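Local coordinates for phage-related protein (PDB 4JG2) that is of unknown function but probably binds single-stranded DNA, as a phage-related protein akin to phage Enc34 ssDNA-binding proteins, at residues V38-S41 with V42-L46. Numbering follows the deposited sequence.
Sequences VVTS and VNTRL
Ser41 and Thr44 are the end residues of a type I beta turn in which Val42 and Asn43 fill the two middle positions. The turn closes with a backbone hydrogen bond, Thr44 N to Ser41 O at 3.1 Å, whose donor sits well above the carbonyl plane. It bends the chain between strand 37-39, which pairs with strand 157-169, and strand 45-50, an outermost strand of the four-stranded antiparallel sheet, next to strand 63-71.

Side chains reinforce the bend from both ends. Ser41 OG lies between its own backbone N and carbonyl carbon (chi1 89°), from where it leans over the turn and accepts Asn43 N at 2.9 Å: an ST turn nested inside the beta turn. At the other end, Thr44 has OG1 beside its backbone N, turned back toward the incoming chain, and donates to Ser41 O at 2.7 Å, approaching 16° from the carbonyl plane. That oxygen is therefore gripped twice by one residue, through backbone and hydroxyl.

The same Thr44 OG1 accepts from Thr40 OG1 at 2.8 Å, the two side chains crossing at about a right angle. Because Thr40 OG1 is also bonded to Val160 N on strand 157-169, the buried hydroxyls relay from that strand into the turn. Thr40 OG1 has two bonds and Thr44 OG1 three, counting one to a water, which would hold each hydroxyl in its rotation. Thr40 O meets the guanidinium of Arg159 on the same strand.

That water joins the network by accepting from Ser41 N at 3.0 Å and donating to Thr44 OG1 at 2.9 Å.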
loop_
_atom_site.group_PDB
_atom_site.type_symbol
_atom_site.label_atom_id
_atom_site.label_comp_id
_atom_site.label_asym_id
_atom_site.label_seq_id
_atom_site.Cartn_x
_atom_site.Cartn_y
_atom_site.Cartn_z
ATOM N N VAL A 38 -5.948 -7.123 -2.837
ATOM C CA VAL A 38 -5.224 -7.985 -1.887
ATOM C C VAL A 38 -5.317 -7.371 -0.513
ATOM O O VAL A 38 -5.091 -6.173 -0.355
ATOM C CB VAL A 38 -3.733 -8.089 -2.244
ATOM C CG1 VAL A 38 -2.981 -8.958 -1.184
ATOM C CG2 VAL A 38 -3.547 -8.634 -3.657
ATOM N N VAL A 39 -5.629 -8.180 0.476
ATOM C CA VAL A 39 -5.577 -7.758 1.881
ATOM C C VAL A 39 -4.346 -8.395 2.511
ATOM O O VAL A 39 -4.234 -9.628 2.540
ATOM C CB VAL A 39 -6.862 -8.076 2.647
ATOM C CG1 VAL A 39 -6.852 -7.472 4.039
ATOM C CG2 VAL A 39 -8.071 -7.541 1.933
ATOM N N THR A 40 -3.400 -7.579 2.970
ATOM C CA THR A 40 -2.126 -8.091 3.516
ATOM C C THR A 40 -2.321 -8.761 4.871
ATOM O O THR A 40 -3.415 -8.693 5.460
ATOM C CB THR A 40 -1.066 -6.984 3.560
ATOM O OG1 THR A 40 -1.426 -6.068 4.574
ATOM C CG2 THR A 40 -0.940 -6.243 2.236
ATOM N N SER A 41 -1.256 -9.406 5.327
ATOM C CA SER A 41 -1.326 -10.210 6.554
ATOM C C SER A 41 -1.276 -9.423 7.817
ATOM O O SER A 41 -0.863 -8.244 7.849
ATOM C CB SER A 41 -0.200 -11.299 6.576
ATOM O OG SER A 41 0.937 -10.734 7.160
ATOM N N VAL A 42 -1.561 -10.089 8.915
ATOM C CA VAL A 42 -1.394 -9.474 10.242
ATOM C C VAL A 42 0.050 -9.097 10.592
ATOM O O VAL A 42 0.280 -8.399 11.571
ATOM C CB VAL A 42 -1.971 -10.381 11.364
ATOM C CG1 VAL A 42 -3.463 -10.523 11.198
ATOM C CG2 VAL A 42 -1.295 -11.743 11.451
ATOM N N ASN A 43 1.024 -9.615 9.791
ATOM C CA ASN A 43 2.455 -9.307 10.045
ATOM C C ASN A 43 2.990 -8.171 9.221
ATOM O O ASN A 43 4.167 -7.855 9.260
ATOM C CB ASN A 43 3.285 -10.562 9.842
ATOM C CG ASN A 43 2.856 -11.643 10.778
ATOM O OD1 ASN A 43 2.808 -11.448 11.974
ATOM N ND2 ASN A 43 2.472 -12.711 10.227
ATOM N N THR A 44 2.082 -7.456 8.558
ATOM C CA THR A 44 2.424 -6.274 7.758
ATOM C C THR A 44 2.771 -5.114 8.703
ATOM O O THR A 44 2.052 -4.880 9.681
ATOM C CB THR A 44 1.208 -5.793 6.956
ATOM O OG1 THR A 44 0.738 -6.863 6.163
ATOM C CG2 THR A 44 1.505 -4.614 6.160
ATOM N N ARG A 45 3.878 -4.419 8.448
ATOM C CA ARG A 45 4.263 -3.264 9.250
ATOM C C ARG A 45 4.048 -1.981 8.446
ATOM O O ARG A 45 4.228 -1.981 7.226
ATOM C CB ARG A 45 5.719 -3.380 9.714
ATOM C CG ARG A 45 6.072 -2.476 10.867
ATOM C CD ARG A 45 7.489 -2.703 11.358
ATOM N NE ARG A 45 7.790 -1.905 12.548
ATOM C CZ ARG A 45 9.003 -1.659 12.996
ATOM N NH1 ARG A 45 10.045 -2.195 12.353
ATOM N NH2 ARG A 45 9.222 -0.942 14.063
ATOM N N LEU A 46 3.656 -0.892 9.110
ATOM C CA LEU A 46 3.423 0.385 8.427
ATOM C C LEU A 46 4.639 1.263 8.552
ATOM O O LEU A 46 5.174 1.500 9.664
ATOM C CB LEU A 46 2.206 1.092 9.038
ATOM C CG LEU A 46 0.936 0.273 9.137
ATOM C CD1 LEU A 46 -0.201 1.120 9.616
ATOM C CD2 LEU A 46 0.574 -0.398 7.822
HETATM O O HOH W 1 1.636 -8.997 4.488
#